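Local coordinates for fusarinine C esterase sidJ (Aspergillus fumigatus, PDB 6GUP), which hydrolyses the ester bonds of the fungal siderophore fusarinine C to fusarinine, allowing iron to be released, but leaves triacetylfusarinine C uncut, at residues R154-G159 / L273-L278; H131-P136 / G266-Q271. All coordinates share one frame; numbering follows the deposited sequence.

Interaction 1 (R154-G159 / L273-L278); sequences RMPLDG and LLRGKL
Arg154 and Leu273 meet where two loops of this alpha/beta-hydrolase run side by side, nearly parallel, into neighbouring strands of the central sheet, 159-163 and 278-283. The Arg154 side chain crosses Leu273 at about a right angle, and its NH1 lies 3.4 Å from Leu273 CD1. That guanidinium is already committed: NH1 and NH2 bond to the carbonyl oxygens of Arg135 and Pro136, and Tyr132 makes a cation-pi contact with it. The other Leu273 methyl, CD2, sits against Arg154 O. Met155 turns its side chain off to helix 86-108. Pro156 makes a bent CA-H...O contact with Leu273 O, its CB lies 3.5 Å from Arg275 NH1, and Pro156 O lies over one face of that guanidinium. Leu157 makes the single beta bridge, with Leu274. Its N-H reaches Leu273 O at 2.8 Å in an almost straight bond (173°), and its O accepts from Arg275 N at 2.9 Å, a more bent bond. Both these backbone bonds of Leu157 go to the neighbouring loop, while its side chain turns to helices 86-108 and 125-134. Asp158 starts off pointing away from the other loop, yet its carboxylate meets Arg275. The arginine's CG sits between backbone N and carbonyl carbon (chi1 54°), and from there the chain runs extended alongside the aspartate. In the resulting salt bridge Arg275 NE meets Asp158 OD1 at 3.2 Å, from above the carboxylate plane and tilted from the guanidinium plane, the two planes 70° apart. OD2 is held separately by Ile117 N, so the carboxylate also ties in strand 117-122. A water 2.9 Å from both atoms donates to Asp158 O and accepts from Lys277 N. Gly159 packs its CA 3.8 Å from Leu274 CD1.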
loop_
_atom_site.group_PDB
_atom_site.type_symbol
_atom_site.label_atom_id
_atom_site.label_comp_id
_atom_site.label_asym_id
_atom_site.label_seq_id
_atom_site.Cartn_x
_atom_site.Cartn_y
_atom_site.Cartn_z
ATOM N N ARG A 154 -7.730 -21.857 -4.433
ATOM C CA ARG A 154 -6.297 -21.606 -4.457
ATOM C C ARG A 154 -5.652 -22.626 -5.364
ATOM O O ARG A 154 -5.931 -23.823 -5.250
ATOM C CB ARG A 154 -5.709 -21.737 -3.061
ATOM C CG ARG A 154 -6.415 -20.874 -2.044
ATOM C CD ARG A 154 -5.555 -20.638 -0.832
ATOM N NE ARG A 154 -5.267 -21.850 -0.071
ATOM C CZ ARG A 154 -6.076 -22.399 0.836
ATOM N NH1 ARG A 154 -5.693 -23.505 1.465
ATOM N NH2 ARG A 154 -7.267 -21.868 1.128
ATOM N N MET A 155 -4.793 -22.157 -6.261
ATOM C CA MET A 155 -4.078 -23.052 -7.160
ATOM C C MET A 155 -2.896 -23.702 -6.439
ATOM O O MET A 155 -2.353 -23.117 -5.497
ATOM C CB MET A 155 -3.604 -22.317 -8.416
ATOM C CG MET A 155 -2.500 -21.283 -8.217
ATOM S SD MET A 155 -1.822 -20.764 -9.799
ATOM C CE MET A 155 -3.283 -20.049 -10.544
ATOM N N PRO A 156 -2.490 -24.908 -6.879
ATOM C CA PRO A 156 -1.293 -25.513 -6.297
ATOM C C PRO A 156 -0.020 -24.830 -6.792
ATOM O O PRO A 156 0.028 -24.353 -7.930
ATOM C CB PRO A 156 -1.358 -26.974 -6.780
ATOM C CG PRO A 156 -2.721 -27.151 -7.364
ATOM C CD PRO A 156 -3.098 -25.802 -7.878
ATOM N N LEU A 157 0.993 -24.788 -5.931
ATOM C CA LEU A 157 2.271 -24.153 -6.235
ATOM C C LEU A 157 3.290 -25.201 -6.670
ATOM O O LEU A 157 3.276 -26.332 -6.176
ATOM C CB LEU A 157 2.794 -23.410 -5.004
ATOM C CG LEU A 157 1.825 -22.448 -4.308
ATOM C CD1 LEU A 157 2.445 -21.927 -3.024
ATOM C CD2 LEU A 157 1.439 -21.294 -5.219
ATOM N N ASP A 158 4.170 -24.817 -7.592
ATOM C CA ASP A 158 5.301 -25.661 -7.999
ATOM C C ASP A 158 6.467 -25.557 -7.012
ATOM O O ASP A 158 7.378 -26.385 -7.038
ATOM C CB ASP A 158 5.773 -25.291 -9.405
ATOM C CG ASP A 158 4.696 -25.501 -10.450
ATOM O OD1 ASP A 158 4.438 -26.665 -10.816
ATOM O OD2 ASP A 158 4.105 -24.497 -10.898
ATOM N N GLY A 159 6.445 -24.533 -6.159
ATOM C CA GLY A 159 7.446 -24.365 -5.114
ATOM C C GLY A 159 6.996 -23.394 -4.039
ATOM O O GLY A 159 6.072 -22.603 -4.251
ATOM N N LEU A 273 -1.609 -28.451 -2.166
ATOM C CA LEU A 273 -1.307 -27.175 -2.826
ATOM C C LEU A 273 0.195 -26.905 -2.986
ATOM O O LEU A 273 0.586 -25.788 -3.337
ATOM C CB LEU A 273 -1.985 -26.021 -2.076
ATOM C CG LEU A 273 -3.517 -26.057 -2.038
ATOM C CD1 LEU A 273 -4.035 -24.976 -1.107
ATOM C CD2 LEU A 273 -4.120 -25.892 -3.425
ATOM N N LEU A 274 1.030 -27.919 -2.751
ATOM C CA LEU A 274 2.462 -27.834 -3.033
ATOM C C LEU A 274 2.920 -29.085 -3.780
ATOM O O LEU A 274 3.240 -30.102 -3.159
ATOM C CB LEU A 274 3.265 -27.649 -1.736
ATOM C CG LEU A 274 4.795 -27.555 -1.836
ATOM C CD1 LEU A 274 5.236 -26.480 -2.820
ATOM C CD2 LEU A 274 5.400 -27.293 -0.463
ATOM N N ARG A 275 2.937 -29.004 -5.112
ATOM C CA ARG A 275 3.525 -30.058 -5.954
ATOM C C ARG A 275 4.998 -29.730 -6.230
ATOM O O ARG A 275 5.416 -29.492 -7.365
ATOM C CB ARG A 275 2.716 -30.305 -7.241
ATOM C CG ARG A 275 2.430 -29.098 -8.128
ATOM C CD ARG A 275 2.189 -29.532 -9.567
ATOM N NE ARG A 275 1.803 -28.416 -10.431
ATOM C CZ ARG A 275 0.575 -27.900 -10.539
ATOM N NH1 ARG A 275 -0.451 -28.381 -9.835
ATOM N NH2 ARG A 275 0.368 -26.879 -11.368
ATOM N N GLY A 276 5.776 -29.743 -5.152
ATOM C CA GLY A 276 7.180 -29.352 -5.177
ATOM C C GLY A 276 7.748 -29.343 -3.771
ATOM O O GLY A 276 7.213 -30.009 -2.879
ATOM N N LYS A 277 8.813 -28.569 -3.568
ATOM C CA LYS A 277 9.546 -28.562 -2.300
ATOM C C LYS A 277 9.286 -27.301 -1.478
ATOM O O LYS A 277 9.047 -26.229 -2.036
ATOM C CB LYS A 277 11.053 -28.697 -2.557
ATOM C CG LYS A 277 11.451 -29.814 -3.519
ATOM C CD LYS A 277 11.253 -31.200 -2.918
ATOM C CE LYS A 277 12.515 -31.704 -2.240
ATOM N NZ LYS A 277 12.218 -32.758 -1.233
ATOM N N LEU A 278 9.327 -27.446 -0.151
ATOM C CA LEU A 278 9.315 -26.311 0.774
ATOM C C LEU A 278 10.739 -26.050 1.253
ATOM O O LEU A 278 11.313 -26.884 1.960
ATOM C CB LEU A 278 8.407 -26.588 1.979
ATOM C CG LEU A 278 8.402 -25.533 3.098
ATOM C CD1 LEU A 278 7.891 -24.187 2.595
ATOM C CD2 LEU A 278 7.576 -26.009 4.281
HETATM O O HOH W 1 9.862 -27.130 -5.848
#

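Interaction 2 (H131-P136 / G266-Q271); sequences HYLSRP and GMIREQ
Ser134 and Met267 bring the backbones to their closest approach, CA to CA 4.8 Å, where the last turn of helix 125-134 runs out beside the short, weakly bonded helix 268-271. Gln271 makes the most contacts from the second segment. With CG beside its own backbone N and a further bend at chi2 (-62°), the side chain curls over the carbonyls at the helix end. CB lies 3.3 Å from Leu133 O, CG lies near both Ser134 O and Arg135 O, and the amide carbon CD comes to 3.2 Å from Arg135 O. The amide nitrogen NE2 gives a weak, bent hydrogen bond to Ser134 O (3.3 Å, 126°), whereas OE1 packs beside Pro136 CA and lies 3.4 Å from Arg135 O, two acceptors with no hydrogen bond between them. Met267 starts out toward the helix, setting CB 3.3 Å from Ser134 O and close to Ser134 CB, before bends at chi2 and chi3 carry the thioether away. Ser134 OG turns back to Leu130 O, a bond within its own helix, and so leaves the methylene to face Met267. One residue back, Leu133 CB packs on Ile268 CG1 at 4.0 Å, a small apolar patch that Leu274 extends by touching Leu133. Beside it a water donates to Leu133 O (2.8 Å) and to Ile268 O, bridging the two segments through carbonyls at both helices. Here a helix C-terminus docks on a short helical turn in an alpha/beta-hydrolase; the helix is the one that follows a GxSxG pattern consistent with the family's nucleophile elbow, and the contact lies at its far end.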
loop_
_atom_site.group_PDB
_atom_site.type_symbol
_atom_site.label_atom_id
_atom_site.label_comp_id
_atom_site.label_asym_id
_atom_site.label_seq_id
_atom_site.Cartn_x
_atom_site.Cartn_y
_atom_site.Cartn_z
ATOM N N HIS A 131 0.107 -20.535 5.591
ATOM C CA HIS A 131 -1.357 -20.448 5.676
ATOM C C HIS A 131 -2.015 -20.807 4.336
ATOM O O HIS A 131 -3.028 -21.506 4.310
ATOM C CB HIS A 131 -1.777 -19.042 6.121
ATOM C CG HIS A 131 -3.177 -18.951 6.641
ATOM N ND1 HIS A 131 -3.474 -19.021 7.985
ATOM C CD2 HIS A 131 -4.354 -18.750 6.005
ATOM C CE1 HIS A 131 -4.778 -18.884 8.153
ATOM N NE2 HIS A 131 -5.334 -18.718 6.968
ATOM N N TYR A 132 -1.429 -20.334 3.235
ATOM C CA TYR A 132 -1.864 -20.705 1.877
ATOM C C TYR A 132 -1.861 -22.226 1.686
ATOM O O TYR A 132 -2.819 -22.790 1.150
ATOM C CB TYR A 132 -0.963 -20.038 0.822
ATOM C CG TYR A 132 -1.413 -20.202 -0.616
ATOM C CD1 TYR A 132 -1.106 -21.357 -1.340
ATOM C CD2 TYR A 132 -2.123 -19.190 -1.265
ATOM C CE1 TYR A 132 -1.511 -21.507 -2.658
ATOM C CE2 TYR A 132 -2.531 -19.331 -2.586
ATOM C CZ TYR A 132 -2.221 -20.490 -3.278
ATOM O OH TYR A 132 -2.627 -20.641 -4.583
ATOM N N LEU A 133 -0.788 -22.874 2.137
ATOM C CA LEU A 133 -0.595 -24.317 1.947
ATOM C C LEU A 133 -1.352 -25.209 2.936
ATOM O O LEU A 133 -1.745 -26.317 2.573
ATOM C CB LEU A 133 0.900 -24.662 2.009
ATOM C CG LEU A 133 1.784 -24.070 0.910
ATOM C CD1 LEU A 133 3.251 -24.339 1.210
ATOM C CD2 LEU A 133 1.395 -24.620 -0.455
ATOM N N SER A 134 -1.552 -24.740 4.169
ATOM C CA SER A 134 -2.013 -25.603 5.267
ATOM C C SER A 134 -3.523 -25.598 5.528
ATOM O O SER A 134 -4.068 -26.603 5.991
ATOM C CB SER A 134 -1.276 -25.238 6.560
ATOM O OG SER A 134 -1.603 -23.930 6.995
ATOM N N ARG A 135 -4.195 -24.485 5.239
ATOM C CA ARG A 135 -5.611 -24.331 5.592
ATOM C C ARG A 135 -6.548 -24.993 4.574
ATOM O O ARG A 135 -6.124 -25.294 3.456
ATOM C CB ARG A 135 -5.958 -22.846 5.750
ATOM C CG ARG A 135 -5.113 -22.091 6.768
ATOM C CD ARG A 135 -4.999 -22.779 8.122
ATOM N NE ARG A 135 -6.307 -23.137 8.682
ATOM C CZ ARG A 135 -6.940 -22.515 9.682
ATOM N NH1 ARG A 135 -8.132 -22.968 10.070
ATOM N NH2 ARG A 135 -6.416 -21.460 10.312
ATOM N N PRO A 136 -7.826 -25.225 4.961
ATOM C CA PRO A 136 -8.819 -25.799 4.043
ATOM C C PRO A 136 -9.024 -24.987 2.764
ATOM O O PRO A 136 -8.911 -23.758 2.787
ATOM C CB PRO A 136 -10.107 -25.797 4.874
ATOM C CG PRO A 136 -9.646 -25.866 6.280
ATOM C CD PRO A 136 -8.382 -25.065 6.319
ATOM N N GLY A 266 2.291 -30.063 8.946
ATOM C CA GLY A 266 1.729 -31.384 8.659
ATOM C C GLY A 266 0.549 -31.409 7.701
ATOM O O GLY A 266 0.307 -32.427 7.051
ATOM N N MET A 267 -0.189 -30.302 7.612
ATOM C CA MET A 267 -1.300 -30.179 6.658
ATOM C C MET A 267 -0.883 -29.785 5.231
ATOM O O MET A 267 -1.738 -29.743 4.345
ATOM C CB MET A 267 -2.354 -29.193 7.188
ATOM C CG MET A 267 -3.092 -29.670 8.430
ATOM S SD MET A 267 -4.000 -31.220 8.228
ATOM C CE MET A 267 -5.208 -30.768 6.985
ATOM N N ILE A 268 0.404 -29.518 4.995
ATOM C CA ILE A 268 0.889 -29.189 3.643
ATOM C C ILE A 268 0.648 -30.361 2.680
ATOM O O ILE A 268 0.173 -30.157 1.561
ATOM C CB ILE A 268 2.382 -28.768 3.635
ATOM C CG1 ILE A 268 2.562 -27.435 4.379
ATOM C CG2 ILE A 268 2.906 -28.618 2.206
ATOM C CD1 ILE A 268 3.997 -27.088 4.716
ATOM N N ARG A 269 0.968 -31.576 3.121
ATOM C CA ARG A 269 0.713 -32.785 2.324
ATOM C C ARG A 269 -0.779 -33.021 2.057
ATOM O O ARG A 269 -1.152 -33.441 0.960
ATOM C CB ARG A 269 1.304 -34.025 3.007
ATOM C CG ARG A 269 1.277 -35.281 2.137
ATOM C CD ARG A 269 1.807 -36.509 2.858
ATOM N NE ARG A 269 1.042 -36.829 4.065
ATOM C CZ ARG A 269 1.251 -37.892 4.845
ATOM N NH1 ARG A 269 2.203 -38.783 4.558
ATOM N NH2 ARG A 269 0.493 -38.072 5.924
ATOM N N GLU A 270 -1.619 -32.747 3.054
ATOM C CA GLU A 270 -3.045 -33.090 2.993
ATOM C C GLU A 270 -3.853 -32.190 2.051
ATOM O O GLU A 270 -4.733 -32.683 1.341
ATOM C CB GLU A 270 -3.677 -33.068 4.394
ATOM C CG GLU A 270 -2.978 -33.926 5.447
ATOM C CD GLU A 270 -2.799 -35.379 5.033
ATOM O OE1 GLU A 270 -3.735 -35.955 4.439
ATOM O OE2 GLU A 270 -1.721 -35.945 5.311
ATOM N N GLN A 271 -3.562 -30.888 2.041
ATOM C CA GLN A 271 -4.317 -29.932 1.213
ATOM C C GLN A 271 -3.981 -30.014 -0.282
ATOM O O GLN A 271 -4.794 -29.611 -1.118
ATOM C CB GLN A 271 -4.116 -28.493 1.706
ATOM C CG GLN A 271 -4.520 -28.232 3.156
ATOM C CD GLN A 271 -5.993 -28.474 3.451
ATOM O OE1 GLN A 271 -6.834 -28.489 2.552
ATOM N NE2 GLN A 271 -6.311 -28.651 4.729
HETATM O O HOH W 2 -0.635 -27.822 0.550
#

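How the interactions relate
From the N terminus, the chain first passes 131-136 at the end of helix 125-134, then 154-159, which leads into strand 159-163. After more than a hundred residues, about half of them helical, it returns through 266-271 and, almost at once, 273-278, which enters strand 278-283. Interaction 2 closes the longer loop and interaction 1 a shorter one; because their segments alternate, the two closures cross rather than nest. Their centres lie 10 Å apart, and they touch directly: Tyr132 OH is probably hydrogen-bonded to Met155 O. Together they tie the end of helix 125-134 and the lead-in to strand 159-163 to helix 268-271 and the lead-in to strand 278-283.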